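Local coordinates for ileal Bile Acid-Binding Protein (Danio rerio, PDB 3ELZ) that binds bile acids such as cholate inside its beta-barrel, and probably carries them, and perhaps fatty acids, through the cytoplasm, at residues A[48-53]-A[64-69]. Residues are numbered along the deposited sequence; the frame is centred on the assembly and turned at random.
With CHD (cholic acid), chain D.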
ATOM      1  N   GLY A  48       6.607  14.552 -10.622  1.00 38.40           N
ATOM      2  CA  GLY A  48       6.665  13.971 -11.961  1.00 38.44           C
ATOM      3  C   GLY A  48       6.605  12.456 -11.950  1.00 38.53           C
ATOM      4  O   GLY A  48       5.522  11.867 -11.885  1.00 38.75           O
ATOM      5  N   ASP A  49       7.778  11.828 -12.028  1.00 38.39           N
ATOM      6  CA  ASP A  49       7.898  10.369 -11.985  1.00 37.99           C
ATOM      7  C   ASP A  49       8.473   9.912 -10.643  1.00 37.59           C
ATOM      8  O   ASP A  49       8.417   8.731 -10.301  1.00 37.23           O
ATOM      9  CB  ASP A  49       8.763   9.853 -13.146  1.00 38.19           C
ATOM     10  CG  ASP A  49       7.955   9.564 -14.424  1.00 38.65           C
ATOM     11  OD1 ASP A  49       8.583   9.209 -15.446  1.00 38.50           O
ATOM     12  OD2 ASP A  49       6.706   9.674 -14.416  1.00 38.88           O
ATOM     13  N   ASP A  50       9.011  10.861  -9.884  1.00 37.28           N
ATOM     14  CA  ASP A  50       9.570  10.571  -8.577  1.00 37.01           C
ATOM     15  C   ASP A  50       8.506  10.655  -7.489  1.00 36.21           C
ATOM     16  O   ASP A  50       7.748  11.627  -7.417  1.00 35.91           O
ATOM     17  CB  ASP A  50      10.743  11.510  -8.264  1.00 37.62           C
ATOM     18  CG  ASP A  50      11.373  11.225  -6.904  1.00 39.60           C
ATOM     19  OD1 ASP A  50      11.299  12.107  -6.019  1.00 42.23           O
ATOM     20  OD2 ASP A  50      11.920  10.111  -6.708  1.00 42.39           O
ATOM     21  N   PHE A  51       8.459   9.621  -6.653  1.00 35.43           N
ATOM     22  CA  PHE A  51       7.557   9.572  -5.503  1.00 34.59           C
ATOM     23  C   PHE A  51       8.319   9.321  -4.212  1.00 34.00           C
ATOM     24  O   PHE A  51       9.229   8.495  -4.181  1.00 34.07           O
ATOM     25  CB  PHE A  51       6.522   8.455  -5.674  1.00 34.17           C
ATOM     26  CG  PHE A  51       5.448   8.762  -6.675  1.00 33.99           C
ATOM     27  CD1 PHE A  51       5.670   8.575  -8.041  1.00 33.30           C
ATOM     28  CD2 PHE A  51       4.198   9.216  -6.254  1.00 33.34           C
ATOM     29  CE1 PHE A  51       4.666   8.851  -8.976  1.00 31.71           C
ATOM     30  CE2 PHE A  51       3.191   9.496  -7.183  1.00 32.07           C
ATOM     31  CZ  PHE A  51       3.432   9.312  -8.543  1.00 31.96           C
ATOM     32  N   THR A  52       7.937  10.042  -3.162  1.00 33.52           N
ATOM     33  CA  THR A  52       8.340   9.729  -1.794  1.00 33.29           C
ATOM     34  C   THR A  52       7.065   9.361  -1.034  1.00 33.51           C
ATOM     35  O   THR A  52       6.089  10.109  -1.046  1.00 33.69           O
ATOM     36  CB  THR A  52       9.076  10.898  -1.113  1.00 33.38           C
ATOM     37  OG1 THR A  52      10.053  11.438  -2.011  1.00 33.02           O
ATOM     38  CG2 THR A  52       9.769  10.430   0.169  1.00 32.04           C
ATOM     39  N   TRP A  53       7.080   8.196  -0.392  1.00 33.45           N
ATOM     40  CA  TRP A  53       5.856   7.560   0.104  1.00 33.16           C
ATOM     41  C   TRP A  53       6.089   7.102   1.542  1.00 32.80           C
ATOM     42  O   TRP A  53       6.829   6.157   1.801  1.00 32.14           O
ATOM     43  CB  TRP A  53       5.491   6.381  -0.803  1.00 32.96           C
ATOM     44  CG  TRP A  53       4.039   5.946  -0.770  1.00 33.05           C
ATOM     45  CD1 TRP A  53       3.411   5.235   0.221  1.00 32.40           C
ATOM     46  CD2 TRP A  53       3.053   6.164  -1.789  1.00 32.71           C
ATOM     47  NE1 TRP A  53       2.097   5.010  -0.114  1.00 32.72           N
ATOM     48  CE2 TRP A  53       1.848   5.567  -1.342  1.00 33.05           C
ATOM     49  CE3 TRP A  53       3.066   6.811  -3.033  1.00 32.75           C
ATOM     50  CZ2 TRP A  53       0.666   5.601  -2.095  1.00 32.29           C
ATOM     51  CZ3 TRP A  53       1.891   6.845  -3.779  1.00 32.41           C
ATOM     52  CH2 TRP A  53       0.708   6.238  -3.309  1.00 32.34           C
ATOM     53  N   THR A  64       9.429   4.736   4.894  1.00 30.50           N
ATOM     54  CA  THR A  64       9.519   5.573   3.704  1.00 31.20           C
ATOM     55  C   THR A  64       9.989   4.805   2.451  1.00 31.38           C
ATOM     56  O   THR A  64      11.049   4.189   2.444  1.00 31.18           O
ATOM     57  CB  THR A  64      10.403   6.805   3.952  1.00 31.06           C
ATOM     58  OG1 THR A  64       9.798   7.627   4.958  1.00 31.84           O
ATOM     59  CG2 THR A  64      10.572   7.625   2.674  1.00 31.82           C
ATOM     60  N   ASN A  65       9.181   4.856   1.397  1.00 31.97           N
ATOM     61  CA  ASN A  65       9.602   4.362   0.091  1.00 32.84           C
ATOM     62  C   ASN A  65       9.904   5.500  -0.878  1.00 32.91           C
ATOM     63  O   ASN A  65       9.264   6.546  -0.850  1.00 33.27           O
ATOM     64  CB  ASN A  65       8.576   3.384  -0.501  1.00 32.84           C
ATOM     65  CG  ASN A  65       8.685   2.005   0.098  1.00 34.38           C
ATOM     66  OD1 ASN A  65       7.877   1.615   0.945  1.00 37.23           O
ATOM     67  ND2 ASN A  65       9.703   1.266  -0.311  1.00 33.59           N
ATOM     68  N   LYS A  66      10.928   5.304  -1.695  1.00 33.51           N
ATOM     69  CA  LYS A  66      11.314   6.275  -2.710  1.00 34.36           C
ATOM     70  C   LYS A  66      11.517   5.563  -4.017  1.00 33.92           C
ATOM     71  O   LYS A  66      12.310   4.624  -4.095  1.00 34.61           O
ATOM     72  CB  LYS A  66      12.601   7.015  -2.326  1.00 34.66           C
ATOM     73  CG  LYS A  66      12.351   8.324  -1.633  1.00 36.83           C
ATOM     74  CD  LYS A  66      13.385   9.382  -2.022  1.00 40.81           C
ATOM     75  CE  LYS A  66      13.169   9.880  -3.451  1.00 43.61           C
ATOM     76  NZ  LYS A  66      11.719  10.075  -3.783  1.00 44.86           N
ATOM     77  N   PHE A  67      10.805   6.012  -5.042  1.00 33.56           N
ATOM     78  CA  PHE A  67      10.854   5.355  -6.333  1.00 33.00           C
ATOM     79  C   PHE A  67      10.543   6.293  -7.491  1.00 32.73           C
ATOM     80  O   PHE A  67       9.876   7.324  -7.332  1.00 32.71           O
ATOM     81  CB  PHE A  67       9.909   4.134  -6.353  1.00 33.09           C
ATOM     82  CG  PHE A  67       8.454   4.481  -6.171  1.00 32.44           C
ATOM     83  CD1 PHE A  67       7.896   4.564  -4.893  1.00 32.35           C
ATOM     84  CD2 PHE A  67       7.643   4.727  -7.270  1.00 31.88           C
ATOM     85  CE1 PHE A  67       6.547   4.896  -4.722  1.00 32.26           C
ATOM     86  CE2 PHE A  67       6.290   5.052  -7.105  1.00 32.35           C
ATOM     87  CZ  PHE A  67       5.746   5.131  -5.829  1.00 31.13           C
ATOM     88  N   ILE A  68      11.051   5.904  -8.655  1.00 32.69           N
ATOM     89  CA  ILE A  68      10.788   6.562  -9.922  1.00 32.24           C
ATOM     90  C   ILE A  68      10.028   5.540 -10.747  1.00 32.04           C
ATOM     91  O   ILE A  68      10.399   4.364 -10.793  1.00 32.31           O
ATOM     92  CB  ILE A  68      12.109   7.006 -10.632  1.00 32.37           C
ATOM     93  CG1 ILE A  68      12.787   8.145  -9.867  1.00 32.77           C
ATOM     94  CG2 ILE A  68      11.867   7.462 -12.083  1.00 31.70           C
ATOM     95  CD1 ILE A  68      13.605   7.702  -8.688  1.00 32.82           C
ATOM     96  N   VAL A  69       8.939   5.994 -11.351  1.00 31.70           N
ATOM     97  CA  VAL A  69       8.119   5.187 -12.239  1.00 31.55           C
ATOM     98  C   VAL A  69       8.971   4.591 -13.356  1.00 31.04           C
ATOM     99  O   VAL A  69       9.650   5.317 -14.071  1.00 30.68           O
ATOM    100  CB  VAL A  69       6.981   6.046 -12.863  1.00 31.51           C
ATOM    101  CG1 VAL A  69       6.245   5.271 -13.963  1.00 32.37           C
ATOM    102  CG2 VAL A  69       6.016   6.507 -11.789  1.00 31.43           C
TER
HETATM  103  C1  CHD D 150       4.560   0.463  -5.442  1.00 34.39           C
HETATM  104  C2  CHD D 150       3.083   0.197  -5.781  1.00 34.82           C
HETATM  105  C3  CHD D 150       2.233   1.452  -5.601  1.00 34.64           C
HETATM  106  O3  CHD D 150       0.871   1.077  -5.790  1.00 34.01           O
HETATM  107  C4  CHD D 150       2.412   2.091  -4.207  1.00 35.02           C
HETATM  108  C5  CHD D 150       3.907   2.249  -3.793  1.00 35.98           C
HETATM  109  C6  CHD D 150       3.991   2.805  -2.349  1.00 35.55           C
HETATM  110  C7  CHD D 150       3.852   1.740  -1.236  1.00 36.56           C
HETATM  111  O7  CHD D 150       2.472   1.453  -1.000  1.00 37.29           O
HETATM  112  C8  CHD D 150       4.643   0.436  -1.509  1.00 36.15           C
HETATM  113  C9  CHD D 150       4.434  -0.095  -2.958  1.00 35.74           C
HETATM  114  C10 CHD D 150       4.796   0.975  -4.020  1.00 35.48           C
HETATM  115  C11 CHD D 150       5.124  -1.474  -3.230  1.00 35.59           C
HETATM  116  C12 CHD D 150       4.817  -2.522  -2.145  1.00 35.38           C
HETATM  117  O12 CHD D 150       3.460  -2.956  -2.258  1.00 37.54           O
HETATM  118  C13 CHD D 150       5.092  -1.980  -0.729  1.00 36.70           C
HETATM  119  C14 CHD D 150       4.276  -0.672  -0.521  1.00 36.36           C
HETATM  120  C15 CHD D 150       4.496  -0.369   0.966  1.00 37.68           C
HETATM  121  C16 CHD D 150       4.406  -1.769   1.602  1.00 36.51           C
HETATM  122  C17 CHD D 150       4.401  -2.776   0.401  1.00 36.85           C
HETATM  123  C18 CHD D 150       6.622  -1.816  -0.504  1.00 36.17           C
HETATM  124  C19 CHD D 150       6.297   1.350  -3.898  1.00 35.42           C
HETATM  125  C20 CHD D 150       5.008  -4.152   0.784  1.00 39.07           C
HETATM  126  C21 CHD D 150       5.176  -5.192  -0.348  1.00 38.30           C
HETATM  127  C22 CHD D 150       4.182  -4.761   1.899  1.00 40.24           C
HETATM  128  C23 CHD D 150       5.181  -5.010   3.026  1.00 44.40           C
HETATM  129  O25 CHD D 150       4.125  -5.327   5.055  1.00 45.03           O
HETATM  130  C24 CHD D 150       4.640  -4.463   4.325  1.00 44.98           C
HETATM  131  O26 CHD D 150       4.754  -3.222   4.552  1.00 43.47           O
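Lys66 folds its chain back over the outer face of two antiparallel strands, and its ammonium reaches three residues of the neighbouring strand. NZ forms a salt bridge with Asp50, meeting OD2 at 2.9 Å on the syn side of the carboxylate, and donates to Thr52 OG1 at 2.8 Å. A third bond, from Lys66 NZ to Phe51 O (3.0 Å), comes from above the carbonyl plane, leaving the in-plane approach to Phe67 N. Asp50 holds CG anti to its N (chi1 -179°), which carries the carboxylate to the lysine's end, the two side chains crossing at a slant; a leucine here would probably leave that ammonium without its counter-charge, held only by the uncharged Thr52 OG1 and Phe51 O within this pair of strands. Ile68 CD1 packs beside the same OD2.

On the inner face, Phe51 lays its CB over one face of the Phe67 ring, 3.7 Å from the centroid. The two rings are nearly parallel, 8° apart, but slid so far that they barely overlap. Trp53 CE3 approaches the edge of the Phe67 ring, and Val69 CG2 packs against Phe51 CE1. Cholate sits next to this aromatic group: its C6 lies over one face of the Trp53 indole, 3.5 Å from CG, while its C19 touches Phe67 CE1 at 3.6 Å. Leu94 from strand 93-98 packs against all three aromatics.

Between the two faces, paired backbone bonds at Phe51-Phe67 and Trp53-Asn65 set the register, and Val69 N to Asp49 O extends it past the strand ends. This is an antiparallel beta hairpin of the fatty-acid-binding-protein barrel, with a Lys-Asp-Thr cluster on its outer face and aromatic rings where its inner wall meets bile acid.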